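Local atomic coordinates of DNA replication initiator (Cdc21/Cdc54) (Methanothermobacter thermautotrophicus, PDB entry 1LTL), a protein that probably unwinds DNA at replication forks as an ATP-driven MCM helicase, of which this chain is the zinc-binding N-terminal part that assembles into a dodecamer. Residues 13-18 and 74-79; 33-38 and 87-92; 94-99 and 113-118; 124-129 and 176-181; 201-206 and 236-241. One frame throughout, in Å; residues are numbered along the deposited sequence.

Interaction 1 (13-18 and 74-79); sequences KTLTKF and QQAIRN
L15 and F18 of one helix meet A76 of another in a mainly apolar contact, with the two backbones nearest at L15 and A76. The branch of L15 does most of the work. Its CG stands anti to the backbone N (chi1 179°), which carries the two methyls out across the gap. CD1 settles on the backbone between Q75 and A76 and lies 3.8 Å from A76 CB, while also touching CB of Q75. The methyl of A76 faces helix 11-21 and is shared, for F18 CB also lies 3.8 Å from A76 CB. The ring of F18 leads away from this contact, toward V69, A72 and A73 and across to F22.

These two helices, 11-21 and 66-77, pack together in the helical part of the MCM N-terminal domain. Alanine suits the meeting point because its small side chain lets the helices come close, and leucine offers a branched end that can spread over the partner's backbone.

Polar side chains lie at the margin. L15 CD2 meets the amide of N79 at 4.0 Å from ND2, the two side chains crossing at about a right angle. Q75 uses its aliphatic CB against L15 CD1.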
# COMPACT_ATOMS: atom_id res chain seq x y z
N LYS A 13 0.78 -16.55 43.14
CA LYS A 13 0.48 -17.24 44.39
C LYS A 13 1.48 -18.38 44.58
O LYS A 13 1.85 -18.72 45.70
CB LYS A 13 -0.94 -17.81 44.34
CG LYS A 13 -1.98 -16.86 43.75
CD LYS A 13 -2.94 -16.31 44.81
CE LYS A 13 -3.73 -17.42 45.51
NZ LYS A 13 -4.62 -18.19 44.58
N THR A 14 1.93 -18.94 43.47
CA THR A 14 2.88 -20.04 43.50
C THR A 14 4.29 -19.59 43.84
O THR A 14 4.96 -20.21 44.66
CB THR A 14 2.91 -20.75 42.15
OG1 THR A 14 1.58 -21.08 41.76
CG2 THR A 14 3.74 -22.02 42.25
N LEU A 15 4.74 -18.52 43.20
CA LEU A 15 6.08 -18.01 43.46
C LEU A 15 6.30 -17.88 44.96
O LEU A 15 7.34 -18.29 45.48
CB LEU A 15 6.26 -16.64 42.81
CG LEU A 15 7.63 -16.01 43.03
CD1 LEU A 15 8.74 -16.85 42.40
CD2 LEU A 15 7.61 -14.63 42.41
N THR A 16 5.32 -17.31 45.64
CA THR A 16 5.37 -17.13 47.08
C THR A 16 5.58 -18.48 47.74
O THR A 16 6.58 -18.70 48.43
CB THR A 16 4.06 -16.53 47.60
OG1 THR A 16 3.63 -15.50 46.71
CG2 THR A 16 4.27 -15.95 48.99
N LYS A 17 4.63 -19.39 47.54
CA LYS A 17 4.71 -20.71 48.12
C LYS A 17 6.12 -21.26 47.97
O LYS A 17 6.65 -21.88 48.89
CB LYS A 17 3.72 -21.66 47.43
CG LYS A 17 2.26 -21.41 47.77
CD LYS A 17 1.37 -22.54 47.26
CE LYS A 17 -0.08 -22.35 47.70
NZ LYS A 17 -0.97 -23.48 47.28
N PHE A 18 6.72 -21.03 46.82
CA PHE A 18 8.07 -21.52 46.57
C PHE A 18 9.13 -20.74 47.33
O PHE A 18 10.05 -21.32 47.90
CB PHE A 18 8.37 -21.50 45.07
CG PHE A 18 8.18 -22.82 44.40
CD1 PHE A 18 7.41 -22.93 43.27
CD2 PHE A 18 8.79 -23.95 44.92
CE1 PHE A 18 7.24 -24.16 42.65
CE2 PHE A 18 8.63 -25.19 44.30
CZ PHE A 18 7.85 -25.29 43.17
N GLN A 74 12.02 -21.25 39.77
CA GLN A 74 13.24 -20.58 39.36
C GLN A 74 13.18 -19.12 39.76
O GLN A 74 14.16 -18.59 40.26
CB GLN A 74 13.44 -20.69 37.85
CG GLN A 74 13.59 -22.09 37.35
CD GLN A 74 13.89 -22.11 35.88
OE1 GLN A 74 13.20 -21.48 35.08
NE2 GLN A 74 14.94 -22.84 35.51
N GLN A 75 12.05 -18.47 39.54
CA GLN A 75 11.94 -17.06 39.91
C GLN A 75 12.03 -16.89 41.40
O GLN A 75 12.33 -15.81 41.88
CB GLN A 75 10.61 -16.47 39.44
CG GLN A 75 10.76 -15.51 38.26
CD GLN A 75 11.41 -14.19 38.66
OE1 GLN A 75 10.77 -13.33 39.26
NE2 GLN A 75 12.69 -14.03 38.34
N ALA A 76 11.77 -17.96 42.13
CA ALA A 76 11.85 -17.88 43.58
C ALA A 76 13.33 -17.80 43.97
O ALA A 76 13.75 -16.84 44.61
CB ALA A 76 11.19 -19.08 44.21
N ILE A 77 14.10 -18.80 43.58
CA ILE A 77 15.52 -18.81 43.89
C ILE A 77 16.19 -17.52 43.44
O ILE A 77 16.99 -16.94 44.16
CB ILE A 77 16.23 -20.00 43.22
CG1 ILE A 77 15.80 -21.29 43.91
CG2 ILE A 77 17.73 -19.82 43.29
CD1 ILE A 77 16.52 -22.50 43.39
N ARG A 78 15.83 -17.07 42.26
CA ARG A 78 16.38 -15.84 41.70
C ARG A 78 16.00 -14.65 42.59
O ARG A 78 16.65 -13.61 42.55
CB ARG A 78 15.84 -15.68 40.28
CG ARG A 78 16.58 -14.72 39.38
CD ARG A 78 16.15 -14.93 37.93
NE ARG A 78 16.62 -16.21 37.40
CZ ARG A 78 15.89 -17.04 36.66
NH1 ARG A 78 14.63 -16.73 36.36
NH2 ARG A 78 16.42 -18.17 36.21
N ASN A 79 14.96 -14.83 43.40
CA ASN A 79 14.49 -13.77 44.32
C ASN A 79 14.98 -13.97 45.75
O ASN A 79 14.55 -13.26 46.65
CB ASN A 79 12.95 -13.72 44.35
CG ASN A 79 12.36 -12.86 43.23
OD1 ASN A 79 13.09 -12.31 42.40
ND2 ASN A 79 11.03 -12.73 43.22

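Interaction 2 (33-38 and 87-92); sequences EAIEKY and VDLNIR
Y38 lays its ring against V87 where helix 25-37 ends, and A34 and I35, a turn earlier, meet L89. The contact lies within the MCM N-terminal domain and joins this helix to the connection that leads into strand 90-94, the partner of strand 43-47 in a two-stranded parallel sheet.

Y38 is the first residue to leave helical geometry. With its CG anti to the backbone N (chi1 -154°), the ring swings toward V87, and the two side chains slide past each other in opposite directions. V87 CG1 sits over one face in a CH-pi contact, 3.8 Å from the centroid of the Y38 ring and 22° off its normal. A beta-branched valine suits this place because its two methyls serve two neighbours: CG1 goes to the tyrosine, and CG2 lies 3.9 Å from I35 CG2.

I35 likewise divides its branches. CG2 takes the valine, whereas CG1 lies 4.0 Å from L89 CD1, and the isoleucine crosses both partners at about a right angle. The other leucine methyl goes to A34, whose short side chain allows the segment leading into strand 90-94 to approach the helix. D88, between these apolar residues, turns its carboxylate to R78 in a salt bridge. Within segment 87-92 the atom nearest the tyrosine hydroxyl is D88 O, 3.9 Å from Y38 OH.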
# COMPACT_ATOMS: atom_id res chain seq x y z
N GLU A 33 24.73 -22.71 48.27
CA GLU A 33 25.93 -23.41 47.83
C GLU A 33 25.96 -23.50 46.31
O GLU A 33 27.02 -23.44 45.69
CB GLU A 33 25.96 -24.82 48.41
CG GLU A 33 27.26 -25.54 48.14
CD GLU A 33 27.27 -26.93 48.73
OE1 GLU A 33 26.91 -27.06 49.93
OE2 GLU A 33 27.62 -27.88 48.00
N ALA A 34 24.77 -23.64 45.73
CA ALA A 34 24.65 -23.72 44.29
C ALA A 34 24.88 -22.34 43.70
O ALA A 34 25.77 -22.16 42.87
CB ALA A 34 23.27 -24.22 43.92
N ILE A 35 24.11 -21.36 44.14
CA ILE A 35 24.28 -20.00 43.63
C ILE A 35 25.76 -19.66 43.73
O ILE A 35 26.30 -18.90 42.92
CB ILE A 35 23.49 -18.98 44.45
CG1 ILE A 35 22.02 -19.39 44.52
CG2 ILE A 35 23.63 -17.60 43.82
CD1 ILE A 35 21.23 -18.66 45.57
N GLU A 36 26.41 -20.22 44.74
CA GLU A 36 27.83 -19.99 44.99
C GLU A 36 28.71 -20.60 43.90
O GLU A 36 29.52 -19.91 43.28
CB GLU A 36 28.20 -20.58 46.37
CG GLU A 36 29.66 -20.38 46.83
CD GLU A 36 30.01 -18.93 47.18
OE1 GLU A 36 29.34 -18.34 48.06
OE2 GLU A 36 30.97 -18.38 46.58
N LYS A 37 28.54 -21.90 43.67
CA LYS A 37 29.33 -22.62 42.67
C LYS A 37 29.06 -22.30 41.20
O LYS A 37 29.79 -22.77 40.32
CB LYS A 37 29.17 -24.13 42.86
CG LYS A 37 29.76 -24.71 44.14
CD LYS A 37 29.49 -26.21 44.18
CE LYS A 37 30.20 -26.93 45.31
NZ LYS A 37 31.68 -26.86 45.16
N TYR A 38 28.03 -21.51 40.91
CA TYR A 38 27.72 -21.19 39.53
C TYR A 38 28.95 -20.71 38.77
O TYR A 38 29.76 -19.97 39.32
CB TYR A 38 26.65 -20.11 39.46
CG TYR A 38 25.87 -20.18 38.18
CD1 TYR A 38 25.03 -21.26 37.93
CD2 TYR A 38 26.01 -19.20 37.20
CE1 TYR A 38 24.33 -21.36 36.75
CE2 TYR A 38 25.32 -19.30 36.00
CZ TYR A 38 24.48 -20.38 35.78
OH TYR A 38 23.80 -20.49 34.59
N VAL A 87 21.68 -15.98 37.97
CA VAL A 87 21.75 -17.44 38.05
C VAL A 87 20.48 -18.18 37.64
O VAL A 87 19.47 -18.21 38.36
CB VAL A 87 22.15 -17.91 39.46
CG1 VAL A 87 22.49 -19.39 39.43
CG2 VAL A 87 23.33 -17.12 39.96
N ASP A 88 20.54 -18.79 36.46
CA ASP A 88 19.42 -19.56 35.95
C ASP A 88 19.68 -21.00 36.44
O ASP A 88 20.37 -21.78 35.79
CB ASP A 88 19.41 -19.50 34.41
CG ASP A 88 19.50 -18.06 33.86
OD1 ASP A 88 18.60 -17.24 34.16
OD2 ASP A 88 20.47 -17.77 33.11
N LEU A 89 19.14 -21.34 37.61
CA LEU A 89 19.35 -22.68 38.13
C LEU A 89 18.29 -23.65 37.65
O LEU A 89 17.17 -23.26 37.34
CB LEU A 89 19.36 -22.65 39.65
CG LEU A 89 20.72 -22.27 40.21
CD1 LEU A 89 20.55 -21.53 41.52
CD2 LEU A 89 21.57 -23.51 40.38
N ASN A 90 18.65 -24.92 37.59
CA ASN A 90 17.71 -25.92 37.15
C ASN A 90 17.15 -26.64 38.34
O ASN A 90 17.89 -27.31 39.05
CB ASN A 90 18.40 -26.94 36.26
CG ASN A 90 18.88 -26.35 34.98
OD1 ASN A 90 19.81 -26.86 34.37
ND2 ASN A 90 18.24 -25.27 34.54
N ILE A 91 15.85 -26.52 38.57
CA ILE A 91 15.25 -27.23 39.67
C ILE A 91 14.91 -28.64 39.18
O ILE A 91 14.17 -28.79 38.22
CB ILE A 91 13.96 -26.57 40.16
CG1 ILE A 91 14.25 -25.20 40.78
CG2 ILE A 91 13.34 -27.42 41.23
CD1 ILE A 91 14.61 -24.13 39.80
N ARG A 92 15.46 -29.67 39.81
CA ARG A 92 15.14 -31.01 39.37
C ARG A 92 14.49 -31.82 40.49
O ARG A 92 15.11 -32.02 41.53
CB ARG A 92 16.39 -31.73 38.90
CG ARG A 92 17.12 -30.98 37.84
CD ARG A 92 18.26 -31.77 37.26
NE ARG A 92 19.03 -30.90 36.38
CZ ARG A 92 18.68 -30.57 35.15
NH1 ARG A 92 17.56 -31.06 34.64
NH2 ARG A 92 19.42 -29.73 34.44

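Interaction 3 (94-99 and 113-118); sequences SGISNV and FVAVDG
The F113 ring meets I96 at its CE2 corner, I96 CG1 lying 4.0 Å from F113 CE2. CD1 of the same isoleucine also reaches that corner of the ring, and the two side chains cross at about a right angle. The side chain of N98 lies near the backbone carbonyl of F113.

Next along the strand, A115 takes the contact. I96 CB is 4.3 Å from A115 CB, and V99 comes to the same methyl from further along. Alanine suits a position approached by two beta-branched residues, its small methyl fitting there. N98 is the centre of an inverse gamma turn, in which V99 N bonds back to S97 O at 2.6 Å, and this turn brings the chain alongside the strand. There V99 CA makes a CA-H...O contact of 3.1 Å with A115 O. V99 CG2 stands anti to its own N and extends toward D117, whose carboxylate is engaged in a salt bridge with R219.

Segment 94-99 lies in the long connection between strand 90-94 and strand 113-137, and packs back on the start of that OB strand. I96 also touches Y48 of helix 48-54, while T221 of strand 217-229 packs on I96, F113 and A115.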
# COMPACT_ATOMS: atom_id res chain seq x y z
N SER A 94 13.08 -35.08 42.51
CA SER A 94 13.37 -36.50 42.62
C SER A 94 12.24 -37.26 43.32
O SER A 94 11.55 -36.72 44.18
CB SER A 94 14.68 -36.71 43.38
OG SER A 94 15.00 -38.09 43.42
N GLY A 95 12.08 -38.53 42.95
CA GLY A 95 11.03 -39.34 43.53
C GLY A 95 9.64 -38.82 43.19
O GLY A 95 8.96 -38.19 44.01
N ILE A 96 9.22 -39.07 41.96
CA ILE A 96 7.91 -38.63 41.53
C ILE A 96 6.98 -39.83 41.51
O ILE A 96 7.28 -40.86 40.91
CB ILE A 96 7.98 -37.97 40.13
CG1 ILE A 96 8.69 -36.63 40.25
CG2 ILE A 96 6.58 -37.72 39.57
CD1 ILE A 96 7.94 -35.63 41.09
N SER A 97 5.87 -39.69 42.22
CA SER A 97 4.87 -40.75 42.33
C SER A 97 4.13 -41.01 41.02
O SER A 97 3.73 -42.15 40.73
CB SER A 97 3.87 -40.38 43.42
OG SER A 97 3.39 -39.06 43.21
N ASN A 98 3.97 -39.95 40.23
CA ASN A 98 3.27 -40.03 38.94
C ASN A 98 4.04 -40.84 37.91
O ASN A 98 4.44 -40.32 36.88
CB ASN A 98 3.02 -38.63 38.40
CG ASN A 98 2.03 -38.62 37.26
OD1 ASN A 98 1.89 -37.63 36.56
ND2 ASN A 98 1.33 -39.72 37.09
N VAL A 99 4.23 -42.13 38.18
CA VAL A 99 4.96 -42.98 37.25
C VAL A 99 4.03 -43.63 36.24
O VAL A 99 3.14 -44.42 36.59
CB VAL A 99 5.74 -44.06 38.02
CG1 VAL A 99 4.88 -44.58 39.18
CG2 VAL A 99 6.13 -45.20 37.09
N PHE A 113 3.81 -33.63 34.11
CA PHE A 113 5.08 -34.10 34.64
C PHE A 113 5.01 -35.61 34.82
O PHE A 113 4.25 -36.10 35.64
CB PHE A 113 5.34 -33.42 35.98
CG PHE A 113 6.80 -33.21 36.27
CD1 PHE A 113 7.62 -32.52 35.39
CD2 PHE A 113 7.36 -33.71 37.44
CE1 PHE A 113 8.96 -32.33 35.67
CE2 PHE A 113 8.71 -33.53 37.73
CZ PHE A 113 9.51 -32.84 36.84
N VAL A 114 5.77 -36.37 34.04
CA VAL A 114 5.70 -37.82 34.19
C VAL A 114 7.01 -38.44 34.59
O VAL A 114 8.03 -37.77 34.71
CB VAL A 114 5.22 -38.51 32.90
CG1 VAL A 114 3.90 -37.92 32.48
CG2 VAL A 114 6.26 -38.37 31.82
N ALA A 115 6.98 -39.74 34.81
CA ALA A 115 8.16 -40.47 35.21
C ALA A 115 7.95 -41.82 34.58
O ALA A 115 6.99 -42.51 34.89
CB ALA A 115 8.22 -40.58 36.71
N VAL A 116 8.89 -42.19 33.72
CA VAL A 116 8.81 -43.41 32.95
C VAL A 116 10.05 -44.23 33.09
O VAL A 116 11.14 -43.68 33.03
CB VAL A 116 8.71 -43.06 31.49
CG1 VAL A 116 8.74 -44.31 30.65
CG2 VAL A 116 7.47 -42.21 31.24
N ASP A 117 9.89 -45.55 33.24
CA ASP A 117 11.05 -46.46 33.36
C ASP A 117 11.31 -47.14 32.03
O ASP A 117 10.40 -47.31 31.22
CB ASP A 117 10.80 -47.53 34.42
CG ASP A 117 10.56 -46.95 35.79
OD1 ASP A 117 11.30 -46.02 36.18
OD2 ASP A 117 9.63 -47.42 36.50
N GLY A 118 12.55 -47.56 31.80
CA GLY A 118 12.90 -48.22 30.57
C GLY A 118 14.40 -48.41 30.46
O GLY A 118 15.09 -48.29 31.47

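Interaction 4 (124-129 and 176-181); sequences DEIRPR and FLDTQT
Q180 keeps its CG anti to the backbone N (chi1 175°) and its chain extended beyond, which carries the amide across to D124. Q180 NE2 donates to D124 O at 3.0 Å, nearly in line with the carbonyl but 26° out of the glutamine's own amide plane. Q180 OE1 in turn accepts from D210 N, which fixes the amide's rotation. D124 N bonds to T181 O at 2.8 Å, holding D124 by N-H and carbonyl alike. I126 lies obliquely across the glutamine, CG1 being 3.8 Å from Q180 CD. With an alanine in place of the glutamine, D124 O and D210 N would probably be left without their side-chain partner and I126 CG1 less covered.

R127 and T179 form an antiparallel hydrogen-bonded pair: R127 N to T179 O is 3.1 Å and T179 N to R127 O 2.8 Å. P128, which has no N-H to give, suits the non-hydrogen-bonded position opposite D178, and its CB rests 3.9 Å from F176 CD2. R129 runs out extended beside L177, whose CD2 lies over one face of the guanidinium; E205 takes the arginine's charge and also bonds T179 OG1.

Strands 113-137 and 175-185 pair in the OB domain, with strand 199-205 beyond 175-185. A second subunit packs on P128, F176 and D178, its S107 bonding D178 and its F235 meeting F176 edge-to-face.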
# COMPACT_ATOMS: atom_id res chain seq x y z
N ASP A 124 22.36 -40.05 20.91
CA ASP A 124 22.82 -39.14 19.86
C ASP A 124 23.89 -38.15 20.31
O ASP A 124 24.12 -37.95 21.50
CB ASP A 124 21.65 -38.36 19.26
CG ASP A 124 20.59 -39.26 18.64
OD1 ASP A 124 20.92 -40.04 17.71
OD2 ASP A 124 19.43 -39.18 19.08
N GLU A 125 24.54 -37.53 19.32
CA GLU A 125 25.60 -36.56 19.53
C GLU A 125 25.07 -35.33 20.27
O GLU A 125 23.92 -34.95 20.12
CB GLU A 125 26.16 -36.13 18.17
CG GLU A 125 27.31 -35.10 18.20
CD GLU A 125 28.67 -35.71 18.55
OE1 GLU A 125 29.18 -36.55 17.76
OE2 GLU A 125 29.23 -35.34 19.62
N ILE A 126 25.92 -34.73 21.09
CA ILE A 126 25.51 -33.55 21.82
C ILE A 126 25.68 -32.34 20.89
O ILE A 126 26.74 -32.18 20.29
CB ILE A 126 26.38 -33.34 23.07
CG1 ILE A 126 26.30 -34.58 23.96
CG2 ILE A 126 25.96 -32.08 23.78
CD1 ILE A 126 27.20 -35.76 23.48
N ARG A 127 24.64 -31.52 20.73
CA ARG A 127 24.72 -30.34 19.87
C ARG A 127 24.18 -29.16 20.65
O ARG A 127 23.52 -29.32 21.67
CB ARG A 127 23.86 -30.44 18.61
CG ARG A 127 24.04 -31.66 17.75
CD ARG A 127 22.84 -31.86 16.80
NE ARG A 127 22.69 -33.26 16.34
CZ ARG A 127 23.49 -33.87 15.46
NH1 ARG A 127 24.52 -33.21 14.91
NH2 ARG A 127 23.28 -35.15 15.16
N PRO A 128 24.49 -27.95 20.21
CA PRO A 128 23.93 -26.86 20.99
C PRO A 128 22.58 -26.41 20.39
O PRO A 128 22.17 -26.86 19.30
CB PRO A 128 25.01 -25.78 20.89
CG PRO A 128 25.65 -26.06 19.56
CD PRO A 128 25.71 -27.54 19.49
N ARG A 129 21.87 -25.54 21.10
CA ARG A 129 20.61 -25.01 20.62
C ARG A 129 20.45 -23.65 21.26
O ARG A 129 20.96 -23.42 22.34
CB ARG A 129 19.44 -25.92 21.00
CG ARG A 129 18.72 -25.54 22.28
CD ARG A 129 17.38 -26.23 22.32
NE ARG A 129 16.80 -26.30 23.67
CZ ARG A 129 16.33 -25.26 24.35
NH1 ARG A 129 16.36 -24.04 23.82
NH2 ARG A 129 15.79 -25.45 25.55
N PHE A 176 23.55 -19.98 23.70
CA PHE A 176 23.33 -21.38 23.37
C PHE A 176 23.29 -22.25 24.60
O PHE A 176 23.45 -21.79 25.73
CB PHE A 176 24.41 -21.88 22.42
CG PHE A 176 24.30 -21.31 21.05
CD1 PHE A 176 24.55 -19.97 20.81
CD2 PHE A 176 23.88 -22.11 19.99
CE1 PHE A 176 24.39 -19.43 19.54
CE2 PHE A 176 23.72 -21.57 18.71
CZ PHE A 176 23.97 -20.23 18.49
N LEU A 177 23.10 -23.54 24.38
CA LEU A 177 22.97 -24.46 25.49
C LEU A 177 23.06 -25.89 24.98
O LEU A 177 22.48 -26.20 23.94
CB LEU A 177 21.65 -24.17 26.16
CG LEU A 177 21.01 -25.19 27.07
CD1 LEU A 177 20.56 -24.48 28.34
CD2 LEU A 177 19.84 -25.85 26.35
N ASP A 178 23.77 -26.77 25.67
CA ASP A 178 23.89 -28.13 25.15
C ASP A 178 22.63 -28.98 25.28
O ASP A 178 21.98 -28.99 26.32
CB ASP A 178 25.09 -28.83 25.78
CG ASP A 178 26.40 -28.17 25.42
OD1 ASP A 178 26.72 -28.07 24.20
OD2 ASP A 178 27.12 -27.75 26.36
N THR A 179 22.32 -29.70 24.21
CA THR A 179 21.13 -30.54 24.16
C THR A 179 21.50 -31.93 23.63
O THR A 179 22.46 -32.09 22.90
CB THR A 179 20.07 -29.89 23.23
OG1 THR A 179 18.76 -30.25 23.67
CG2 THR A 179 20.27 -30.35 21.78
N GLN A 180 20.73 -32.94 24.01
CA GLN A 180 21.04 -34.28 23.54
C GLN A 180 19.83 -35.16 23.46
O GLN A 180 18.90 -35.03 24.26
CB GLN A 180 22.07 -34.93 24.44
CG GLN A 180 22.33 -36.36 24.09
CD GLN A 180 23.41 -36.92 24.95
OE1 GLN A 180 23.64 -36.43 26.06
NE2 GLN A 180 24.07 -37.96 24.47
N THR A 181 19.85 -36.07 22.50
CA THR A 181 18.72 -36.95 22.27
C THR A 181 19.02 -38.42 22.47
O THR A 181 20.09 -38.90 22.11
CB THR A 181 18.23 -36.77 20.85
OG1 THR A 181 17.40 -35.61 20.79
CG2 THR A 181 17.45 -37.95 20.38

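Interaction 5 (201-206 and 236-241); sequences TVVLED and KNFIYG
T201, V202 and V203 run parallel to F238, I239 and Y240, the two strand axes 24° apart, with I239 gripped through both its N-H and its carbonyl (I239 N to T201 O 2.7 Å, V203 N to I239 O 2.8 Å) and G241 N continuing the pattern to V203 O at 3.0 Å.

T201, V203, F238 and Y240 share one face, and E205 reaches toward Y240. The tyrosine's CG is anti to its backbone N (chi1 -177°), which sends the ring along the sheet to E205. Y240 OH donates to E205 OE1, modelled 2.5 Å away, a length not to be trusted closely at this resolution, and the carboxylate comes to the ring's edge with its plane at 90° to it. V203 divides its methyls: CG1 meets the edge of the tyrosine, 3.9 Å from Y240 CD1, and CG2 lies 3.9 Å from F238 CD1. A phenylalanine at Y240 would keep the valine contact but probably leave E205 OE1 without this donor. On the other face V202 and I239 lie side by side, both beta-branched and suited to a buried strand. Glycine suits position 241, because a CB there would probably crowd L204 CD2.

This parallel pairing, in an otherwise antiparallel sheet, is the one expected in the closing of an OB barrel. Strand 199-205 has strand 175-185 at its other edge, from which T179 bonds E205 OE2, and strand 234-243 is flanked in turn by strand 217-229.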
# COMPACT_ATOMS: atom_id res chain seq x y z
N THR A 201 11.39 -40.97 22.55
CA THR A 201 12.55 -40.10 22.58
C THR A 201 12.66 -39.26 23.83
O THR A 201 11.68 -38.72 24.33
CB THR A 201 12.58 -39.18 21.36
OG1 THR A 201 12.93 -39.95 20.20
CG2 THR A 201 13.60 -38.10 21.54
N VAL A 202 13.88 -39.16 24.34
CA VAL A 202 14.11 -38.34 25.51
C VAL A 202 15.11 -37.26 25.13
O VAL A 202 16.07 -37.50 24.40
CB VAL A 202 14.64 -39.17 26.71
CG1 VAL A 202 14.99 -38.26 27.89
CG2 VAL A 202 13.57 -40.15 27.14
N VAL A 203 14.85 -36.06 25.62
CA VAL A 203 15.71 -34.95 25.34
C VAL A 203 16.38 -34.50 26.61
O VAL A 203 15.72 -34.14 27.58
CB VAL A 203 14.91 -33.78 24.79
CG1 VAL A 203 15.76 -32.53 24.79
CG2 VAL A 203 14.45 -34.10 23.39
N LEU A 204 17.70 -34.53 26.59
CA LEU A 204 18.45 -34.13 27.76
C LEU A 204 19.18 -32.84 27.46
O LEU A 204 19.84 -32.71 26.43
CB LEU A 204 19.46 -35.22 28.12
CG LEU A 204 18.94 -36.58 28.57
CD1 LEU A 204 20.14 -37.46 28.88
CD2 LEU A 204 18.06 -36.45 29.80
N GLU A 205 19.08 -31.87 28.36
CA GLU A 205 19.77 -30.61 28.14
C GLU A 205 20.58 -30.14 29.34
O GLU A 205 20.44 -30.65 30.44
CB GLU A 205 18.78 -29.54 27.73
CG GLU A 205 17.96 -29.93 26.52
CD GLU A 205 17.16 -28.76 26.02
OE1 GLU A 205 16.72 -27.95 26.88
OE2 GLU A 205 16.96 -28.67 24.78
N ASP A 206 21.41 -29.13 29.11
CA ASP A 206 22.29 -28.56 30.12
C ASP A 206 23.17 -29.61 30.81
O ASP A 206 23.80 -30.41 30.14
CB ASP A 206 21.52 -27.77 31.16
CG ASP A 206 22.25 -26.51 31.58
OD1 ASP A 206 23.43 -26.35 31.15
OD2 ASP A 206 21.68 -25.67 32.31
N LYS A 236 4.13 -36.42 17.33
CA LYS A 236 4.84 -37.55 17.95
C LYS A 236 5.18 -37.10 19.35
O LYS A 236 5.50 -35.93 19.54
CB LYS A 236 6.13 -37.82 17.18
CG LYS A 236 6.96 -38.96 17.73
CD LYS A 236 6.24 -40.29 17.56
CE LYS A 236 7.18 -41.49 17.63
NZ LYS A 236 8.08 -41.67 16.44
N ASN A 237 5.13 -37.98 20.34
CA ASN A 237 5.45 -37.51 21.68
C ASN A 237 6.87 -37.82 22.09
O ASN A 237 7.45 -38.81 21.65
CB ASN A 237 4.51 -38.10 22.73
CG ASN A 237 3.06 -37.78 22.46
OD1 ASN A 237 2.73 -36.74 21.89
ND2 ASN A 237 2.18 -38.65 22.91
N PHE A 238 7.44 -36.97 22.93
CA PHE A 238 8.80 -37.21 23.42
C PHE A 238 8.89 -36.69 24.85
O PHE A 238 8.05 -35.90 25.28
CB PHE A 238 9.85 -36.52 22.52
CG PHE A 238 9.88 -35.01 22.63
CD1 PHE A 238 10.61 -34.39 23.63
CD2 PHE A 238 9.09 -34.22 21.80
CE1 PHE A 238 10.55 -33.02 23.80
CE2 PHE A 238 9.03 -32.85 21.98
CZ PHE A 238 9.76 -32.26 22.97
N ILE A 239 9.88 -37.15 25.59
CA ILE A 239 10.00 -36.65 26.96
C ILE A 239 11.14 -35.67 27.09
O ILE A 239 12.26 -35.92 26.64
CB ILE A 239 10.27 -37.75 28.00
CG1 ILE A 239 9.13 -38.77 28.02
CG2 ILE A 239 10.42 -37.11 29.36
CD1 ILE A 239 9.55 -40.10 28.59
N TYR A 240 10.83 -34.55 27.72
CA TYR A 240 11.81 -33.50 27.99
C TYR A 240 12.27 -33.82 29.41
O TYR A 240 11.58 -33.53 30.39
CB TYR A 240 11.15 -32.12 27.93
CG TYR A 240 12.14 -31.01 28.12
CD1 TYR A 240 13.26 -30.91 27.30
CD2 TYR A 240 12.02 -30.11 29.18
CE1 TYR A 240 14.25 -29.97 27.53
CE2 TYR A 240 13.01 -29.16 29.43
CZ TYR A 240 14.13 -29.10 28.60
OH TYR A 240 15.18 -28.22 28.83
N GLY A 241 13.44 -34.44 29.48
CA GLY A 241 14.01 -34.85 30.75
C GLY A 241 14.26 -33.77 31.77
O GLY A 241 14.79 -32.71 31.45

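How the interactions relate
Interactions 1 and 2 both belong to the MCM N-terminal domain, their centres about 14 Å apart, and are tied by the R78-D88 salt bridge (R78 NH2 to D88 OD1, 3.1 Å) and by Q74 NE2 reaching L89 O at 2.9 Å. Segment 94-99 of interaction 3 follows segment 87-92 of interaction 2 almost at once. In the OB domain, interactions 4 and 5 have centres about 11 Å apart: R129 NE meets E205 OE2 at 2.6 Å, making E205 common to both. V116 CG2 of interaction 3 packs on I239 CD1 of interaction 5. All five lie away from the zinc site of C137, C140, C159 and C162, although strand 113-137, used by interactions 3 and 4, ends at C137.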